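Local atomic coordinates of NAD_Gly3P_dh, NAD-dependent glycerol-3-phosphate dehydrogenase (Streptosporangium roseum, PDB entry 5OCM), a protein that binds NADP(H) and probably acts as an imine reductase, an oxidoreductase related to the beta-hydroxyacid dehydrogenases. Residues A[3-8]-A[25-30]; A[134-139]-A[157-162]. All coordinates share one frame; numbering follows the deposited sequence.

How the interactions relate
Both contacts pair parallel strands of one mixed sheet in the nucleotide-binding domain, and each closes a beta-alpha-beta unit, yet they share no strand. Interaction 1 joins 3-8 to 25-30, the strands before and after helix 13-24, and is mostly buried. Interaction 2 joins 134-139 to 157-162 further along the chain; the second of these ends the sheet within this chain, and the contact is only partly buried, with the second subunit packing on Leu134, Thr157 and Leu159. The centres of interactions 1 and 2 are about 23 Å apart. In interaction 1, threonine hydroxyls and an aspartate add to the backbone pairing, whereas in interaction 2 a tyrosine ring and hydroxyl do so.

Interaction 1 of 2, residues A[3-8]-A[25-30]; sequences DTDVTV and DGHATT
Thr4 meets Thr30 through their hydroxyls. From Thr4 CB, 3.4 Å from Ala28 O, the side chain forks: CG2 lies closest to Thr30 OG1 (3.2 Å), with Ala28 CB farther off, while OG1, set between the backbone N and the carbonyl carbon (chi1 49°), is hydrogen-bonded to Thr30 OG1 at 2.7 Å. The two side chains cross at about a right angle, and Ser60 OG also bonds Thr4 OG1. Asp5 CG lies beside its own backbone N (chi1 -60°), which lets OD2 accept from Ala28 N at 2.9 Å on the anti side, 30° out of the carboxylate plane. Ala28 O takes two amides, Asp5 N at 2.8 Å and Val6 N at 3.1 Å. From here the strands run parallel, as the first beta-alpha-beta unit of the Rossmann-type fold, with helix 13-24 as the crossover. Val6 O accepts from Thr30 N (3.0 Å), and Thr30 O from Val8 N (2.9 Å). On one face Val6 CG1 lies against Thr29 OG1, which bonds back to His27 O; Phe22 covers this pair. On the other, Thr7 and Thr30 lie side by side, the Thr7 hydroxyl being bonded to Ser60 OG and Ala56 O.

Interaction 2 of 2, residues A[134-139]-A[157-162]; sequences LYSGPE and TYLGAD
Backbone hydrogen bonds join Tyr135 to both Thr157 and Leu159 in parallel pairing: Tyr135 N gives to Thr157 O at 2.9 Å, and Tyr135 O accepts from Leu159 N at 2.8 Å. Past the end of strand 131-136, Gly137 N donates to Gly160 O at 2.9 Å, and Gly137 has backbone angles that a side chain would not tolerate. The side-chain bond is that of Tyr158, whose OH donates to Gly137 O at 2.6 Å, Gly137 O lying in the ring plane at its edge. CG of this tyrosine is anti to its own N (chi1 176°), which carries the ring along the turn into helix 139-149. There Glu139 crosses it, its CG 4.2 Å from the ring centroid in an off-centre CH-pi contact; on the opposite face Gly160 N, from the same segment as Tyr158, sits over the centre. A phenylalanine in place of Tyr158 would probably leave Gly137 O without its hydroxyl donor and the ring freer to shift. Apolar contact between the strands is made by Leu134 CB on Leu159 CD1, 3.9 Å, where Phe204 of the second subunit also packs. Because the Tyr158 hydroxyl satisfies the carbonyl of buried Gly137, a side chain as well as backbone bonds holds the turn into helix 139-149 to the edge strand.

Interaction 1 of 2, residues A[3-8]-A[25-30]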
ATOM      1  N   ASP A   3     -14.436  42.092  -5.523  1.00 35.66           N
ATOM      2  CA  ASP A   3     -13.448  41.644  -4.484  1.00 39.34           C
ATOM      3  C   ASP A   3     -13.900  40.260  -4.001  1.00 29.25           C
ATOM      4  O   ASP A   3     -15.084  40.062  -3.753  1.00 31.12           O
ATOM      5  CB  ASP A   3     -13.440  42.550  -3.266  1.00 45.33           C
ATOM      6  CG  ASP A   3     -12.891  43.924  -3.530  1.00 52.50           C
ATOM      7  OD1 ASP A   3     -11.973  44.068  -4.362  1.00 51.11           O
ATOM      8  OD2 ASP A   3     -13.367  44.854  -2.833  1.00 60.26           O
ATOM      9  N   THR A   4     -12.963  39.325  -3.908  1.00 21.56           N
ATOM     10  CA  THR A   4     -13.276  37.977  -3.541  1.00 18.30           C
ATOM     11  C   THR A   4     -12.341  37.537  -2.428  1.00 18.84           C
ATOM     12  O   THR A   4     -11.418  38.215  -2.094  1.00 17.16           O
ATOM     13  CB  THR A   4     -13.223  37.025  -4.770  1.00 18.22           C
ATOM     14  OG1 THR A   4     -12.011  37.211  -5.516  1.00 15.69           O
ATOM     15  CG2 THR A   4     -14.386  37.266  -5.716  1.00 19.19           C
ATOM     16  N   ASP A   5     -12.617  36.386  -1.851  1.00 17.70           N
ATOM     17  CA  ASP A   5     -11.854  35.857  -0.717  1.00 17.07           C
ATOM     18  C   ASP A   5     -10.644  35.035  -1.159  1.00 15.58           C
ATOM     19  O   ASP A   5      -9.638  35.006  -0.468  1.00 17.40           O
ATOM     20  CB  ASP A   5     -12.766  34.961   0.144  1.00 17.40           C
ATOM     21  CG  ASP A   5     -13.960  35.700   0.698  1.00 19.14           C
ATOM     22  OD1 ASP A   5     -13.800  36.797   1.191  1.00 19.73           O
ATOM     23  OD2 ASP A   5     -15.065  35.182   0.617  1.00 19.27           O
ATOM     24  N   VAL A   6     -10.777  34.347  -2.306  1.00 14.80           N
ATOM     25  CA  VAL A   6      -9.759  33.436  -2.782  1.00 15.52           C
ATOM     26  C   VAL A   6      -9.778  33.379  -4.305  1.00 14.93           C
ATOM     27  O   VAL A   6     -10.824  33.453  -4.911  1.00 14.42           O
ATOM     28  CB  VAL A   6      -9.887  32.036  -2.097  1.00 16.03           C
ATOM     29  CG1 VAL A   6     -11.153  31.407  -2.462  1.00 19.01           C
ATOM     30  CG2 VAL A   6      -8.753  31.117  -2.511  1.00 17.22           C
ATOM     31  N   THR A   7      -8.597  33.341  -4.903  1.00 13.38           N
ATOM     32  CA  THR A   7      -8.365  33.160  -6.334  1.00 12.63           C
ATOM     33  C   THR A   7      -7.714  31.782  -6.585  1.00 12.66           C
ATOM     34  O   THR A   7      -6.816  31.393  -5.842  1.00 12.10           O
ATOM     35  CB  THR A   7      -7.475  34.280  -6.891  1.00 14.26           C
ATOM     36  OG1 THR A   7      -8.257  35.508  -6.895  1.00 13.81           O
ATOM     37  CG2 THR A   7      -7.019  33.972  -8.310  1.00 14.55           C
ATOM     38  N   VAL A   8      -8.206  31.061  -7.607  1.00 11.85           N
ATOM     39  CA  VAL A   8      -7.582  29.876  -8.089  1.00 11.69           C
ATOM     40  C   VAL A   8      -7.077  30.135  -9.523  1.00 12.92           C
ATOM     41  O   VAL A   8      -7.866  30.529 -10.426  1.00 14.34           O
ATOM     42  CB  VAL A   8      -8.522  28.657  -8.083  1.00 12.20           C
ATOM     43  CG1 VAL A   8      -7.820  27.419  -8.659  1.00 14.10           C
ATOM     44  CG2 VAL A   8      -9.023  28.403  -6.658  1.00 13.51           C
ATOM     45  N   ASP A  25     -18.009  25.983   0.345  1.00 15.84           N
ATOM     46  CA  ASP A  25     -17.918  26.509   1.696  1.00 18.48           C
ATOM     47  C   ASP A  25     -18.215  27.984   1.834  1.00 17.64           C
ATOM     48  O   ASP A  25     -17.978  28.561   2.889  1.00 19.29           O
ATOM     49  CB  ASP A  25     -16.586  26.173   2.323  1.00 20.69           C
ATOM     50  CG  ASP A  25     -16.566  24.737   2.902  1.00 32.18           C
ATOM     51  OD1 ASP A  25     -17.569  23.942   2.762  1.00 36.80           O
ATOM     52  OD2 ASP A  25     -15.522  24.433   3.498  1.00 40.04           O
ATOM     53  N   GLY A  26     -18.724  28.584   0.776  1.00 16.01           N
ATOM     54  CA  GLY A  26     -19.272  29.931   0.855  1.00 17.06           C
ATOM     55  C   GLY A  26     -18.252  30.991   0.560  1.00 15.57           C
ATOM     56  O   GLY A  26     -18.551  32.147   0.727  1.00 17.10           O
ATOM     57  N   HIS A  27     -17.040  30.638   0.156  1.00 13.57           N
ATOM     58  CA  HIS A  27     -16.019  31.677  -0.120  1.00 15.44           C
ATOM     59  C   HIS A  27     -16.269  32.324  -1.489  1.00 14.82           C
ATOM     60  O   HIS A  27     -16.511  31.635  -2.480  1.00 15.70           O
ATOM     61  CB  HIS A  27     -14.612  31.096  -0.101  1.00 15.69           C
ATOM     62  CG  HIS A  27     -14.258  30.473   1.198  1.00 18.98           C
ATOM     63  ND1 HIS A  27     -13.994  31.213   2.329  1.00 21.66           N
ATOM     64  CD2 HIS A  27     -14.138  29.169   1.554  1.00 18.33           C
ATOM     65  CE1 HIS A  27     -13.747  30.382   3.338  1.00 21.40           C
ATOM     66  NE2 HIS A  27     -13.833  29.137   2.889  1.00 18.07           N
ATOM     67  N   ALA A  28     -16.192  33.644  -1.558  1.00 14.43           N
ATOM     68  CA  ALA A  28     -16.185  34.327  -2.837  1.00 15.57           C
ATOM     69  C   ALA A  28     -14.908  33.967  -3.582  1.00 15.77           C
ATOM     70  O   ALA A  28     -13.814  34.177  -3.041  1.00 15.93           O
ATOM     71  CB  ALA A  28     -16.304  35.832  -2.652  1.00 30.00           C
ATOM     72  N   THR A  29     -15.062  33.448  -4.780  1.00 13.40           N
ATOM     73  CA  THR A  29     -13.976  32.823  -5.500  1.00 13.72           C
ATOM     74  C   THR A  29     -13.846  33.377  -6.906  1.00 14.48           C
ATOM     75  O   THR A  29     -14.800  33.355  -7.695  1.00 14.61           O
ATOM     76  CB  THR A  29     -14.174  31.277  -5.550  1.00 14.62           C
ATOM     77  OG1 THR A  29     -14.334  30.794  -4.226  1.00 15.24           O
ATOM     78  CG2 THR A  29     -13.013  30.627  -6.172  1.00 14.77           C
ATOM     79  N   THR A  30     -12.649  33.855  -7.238  1.00 13.46           N
ATOM     80  CA  THR A  30     -12.283  34.246  -8.594  1.00 13.28           C
ATOM     81  C   THR A  30     -11.398  33.149  -9.210  1.00 13.19           C
ATOM     82  O   THR A  30     -10.523  32.577  -8.538  1.00 14.06           O
ATOM     83  CB  THR A  30     -11.532  35.575  -8.614  1.00 13.59           C
ATOM     84  OG1 THR A  30     -12.420  36.617  -8.137  1.00 12.71           O
ATOM     85  CG2 THR A  30     -11.041  35.943  -9.993  1.00 15.95           C
TER

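Interaction 2 of 2, residues A[134-139]-A[157-162]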
ATOM      1  N   LEU A 134      -0.905  18.946   2.688  1.00 14.05           N
ATOM      2  CA  LEU A 134       0.298  19.249   3.507  1.00 14.53           C
ATOM      3  C   LEU A 134       0.804  20.626   3.105  1.00 14.42           C
ATOM      4  O   LEU A 134       0.853  20.919   1.924  1.00 14.46           O
ATOM      5  CB  LEU A 134       1.388  18.244   3.215  1.00 15.94           C
ATOM      6  CG  LEU A 134       0.988  16.795   3.292  1.00 16.06           C
ATOM      7  CD1 LEU A 134       2.165  15.878   2.980  1.00 17.44           C
ATOM      8  CD2 LEU A 134       0.427  16.465   4.663  1.00 18.04           C
ATOM      9  N   TYR A 135       1.201  21.433   4.097  1.00 11.26           N
ATOM     10  CA  TYR A 135       1.676  22.799   3.811  1.00 11.58           C
ATOM     11  C   TYR A 135       3.003  23.027   4.516  1.00 12.55           C
ATOM     12  O   TYR A 135       3.212  22.554   5.651  1.00 12.65           O
ATOM     13  CB  TYR A 135       0.667  23.822   4.338  1.00 12.27           C
ATOM     14  CG  TYR A 135      -0.594  23.850   3.558  1.00 13.43           C
ATOM     15  CD1 TYR A 135      -1.635  22.973   3.843  1.00 12.82           C
ATOM     16  CD2 TYR A 135      -0.740  24.695   2.462  1.00 15.32           C
ATOM     17  CE1 TYR A 135      -2.778  22.940   3.061  1.00 14.15           C
ATOM     18  CE2 TYR A 135      -1.855  24.676   1.677  1.00 14.67           C
ATOM     19  CZ  TYR A 135      -2.900  23.806   1.996  1.00 15.98           C
ATOM     20  OH  TYR A 135      -4.005  23.740   1.227  1.00 15.79           O
ATOM     21  N   SER A 136       3.864  23.795   3.853  1.00 13.23           N
ATOM     22  CA  SER A 136       5.095  24.261   4.453  1.00 13.29           C
ATOM     23  C   SER A 136       5.302  25.693   4.165  1.00 13.48           C
ATOM     24  O   SER A 136       4.815  26.236   3.149  1.00 14.76           O
ATOM     25  CB  SER A 136       6.305  23.513   3.858  1.00 15.89           C
ATOM     26  OG  SER A 136       6.098  22.151   3.929  1.00 20.91           O
ATOM     27  N   GLY A 137       6.051  26.337   5.056  1.00 13.14           N
ATOM     28  CA  GLY A 137       6.306  27.799   4.952  1.00 15.28           C
ATOM     29  C   GLY A 137       6.099  28.401   6.323  1.00 15.26           C
ATOM     30  O   GLY A 137       6.114  27.691   7.328  1.00 13.83           O
ATOM     31  N   PRO A 138       5.925  29.717   6.385  1.00 16.67           N
ATOM     32  CA  PRO A 138       5.829  30.363   7.735  1.00 16.95           C
ATOM     33  C   PRO A 138       4.623  29.944   8.491  1.00 18.13           C
ATOM     34  O   PRO A 138       3.491  29.974   7.959  1.00 18.23           O
ATOM     35  CB  PRO A 138       5.791  31.862   7.433  1.00 17.76           C
ATOM     36  CG  PRO A 138       5.890  32.002   5.969  1.00 19.08           C
ATOM     37  CD  PRO A 138       5.942  30.692   5.270  1.00 18.13           C
ATOM     38  N   GLU A 139       4.824  29.510   9.727  1.00 17.80           N
ATOM     39  CA  GLU A 139       3.704  28.985  10.521  1.00 19.52           C
ATOM     40  C   GLU A 139       2.622  30.018  10.717  1.00 19.39           C
ATOM     41  O   GLU A 139       1.443  29.696  10.690  1.00 18.26           O
ATOM     42  CB  GLU A 139       4.208  28.470  11.870  1.00 22.43           C
ATOM     43  CG  GLU A 139       3.128  27.760  12.624  1.00 25.30           C
ATOM     44  CD  GLU A 139       3.641  26.924  13.811  1.00 33.07           C
ATOM     45  OE1 GLU A 139       4.671  27.334  14.404  1.00 33.25           O
ATOM     46  OE2 GLU A 139       2.975  25.904  14.170  1.00 35.02           O
ATOM     47  N   THR A 157      -2.807  19.927   7.067  1.00 17.55           N
ATOM     48  CA  THR A 157      -1.793  19.821   8.097  1.00 18.00           C
ATOM     49  C   THR A 157      -0.524  20.603   7.748  1.00 16.23           C
ATOM     50  O   THR A 157      -0.140  20.748   6.569  1.00 17.14           O
ATOM     51  CB  THR A 157      -1.535  18.318   8.563  1.00 25.92           C
ATOM     52  OG1 THR A 157      -0.204  17.889   8.365  1.00 34.42           O
ATOM     53  CG2 THR A 157      -2.445  17.340   7.991  1.00 23.51           C
ATOM     54  N   TYR A 158       0.110  21.144   8.785  1.00 15.47           N
ATOM     55  CA  TYR A 158       1.325  21.961   8.635  1.00 14.77           C
ATOM     56  C   TYR A 158       2.555  21.143   8.926  1.00 17.23           C
ATOM     57  O   TYR A 158       2.649  20.507  10.001  1.00 16.57           O
ATOM     58  CB  TYR A 158       1.263  23.133   9.599  1.00 16.75           C
ATOM     59  CG  TYR A 158       2.476  24.001   9.627  1.00 15.11           C
ATOM     60  CD1 TYR A 158       2.794  24.816   8.550  1.00 16.55           C
ATOM     61  CD2 TYR A 158       3.345  24.014  10.717  1.00 18.38           C
ATOM     62  CE1 TYR A 158       3.913  25.639   8.554  1.00 15.37           C
ATOM     63  CE2 TYR A 158       4.476  24.824  10.715  1.00 15.88           C
ATOM     64  CZ  TYR A 158       4.763  25.630   9.635  1.00 16.14           C
ATOM     65  OH  TYR A 158       5.883  26.422   9.629  1.00 14.50           O
ATOM     66  N   LEU A 159       3.528  21.169   8.037  1.00 15.55           N
ATOM     67  CA  LEU A 159       4.737  20.357   8.168  1.00 17.50           C
ATOM     68  C   LEU A 159       5.847  21.096   8.817  1.00 18.82           C
ATOM     69  O   LEU A 159       6.607  20.485   9.545  1.00 25.91           O
ATOM     70  CB  LEU A 159       5.263  19.857   6.826  1.00 15.99           C
ATOM     71  CG  LEU A 159       4.376  18.855   6.098  1.00 17.18           C
ATOM     72  CD1 LEU A 159       4.962  18.567   4.746  1.00 18.26           C
ATOM     73  CD2 LEU A 159       4.200  17.556   6.835  1.00 18.84           C
ATOM     74  N   GLY A 160       6.033  22.359   8.540  1.00 16.64           N
ATOM     75  CA  GLY A 160       7.215  23.076   9.063  1.00 16.49           C
ATOM     76  C   GLY A 160       7.569  24.208   8.169  1.00 15.70           C
ATOM     77  O   GLY A 160       6.933  24.453   7.129  1.00 14.30           O
ATOM     78  N   ALA A 161       8.612  24.920   8.590  1.00 16.55           N
ATOM     79  CA  ALA A 161       9.042  26.164   7.933  1.00 17.46           C
ATOM     80  C   ALA A 161       9.744  26.049   6.589  1.00 16.43           C
ATOM     81  O   ALA A 161       9.662  26.943   5.757  1.00 15.53           O
ATOM     82  CB  ALA A 161       9.961  26.919   8.926  1.00 19.24           C
ATOM     83  N   ASP A 162      10.482  24.957   6.370  1.00 17.70           N
ATOM     84  CA  ASP A 162      11.117  24.740   5.090  1.00 15.86           C
ATOM     85  C   ASP A 162      10.113  24.446   4.001  1.00 15.58           C
ATOM     86  O   ASP A 162       9.503  23.374   3.982  1.00 13.27           O
ATOM     87  CB  ASP A 162      12.168  23.585   5.201  1.00 15.78           C
ATOM     88  CG  ASP A 162      12.669  23.075   3.846  1.00 15.24           C
ATOM     89  OD1 ASP A 162      12.734  23.798   2.816  1.00 13.79           O
ATOM     90  OD2 ASP A 162      13.032  21.876   3.818  1.00 17.09           O
TER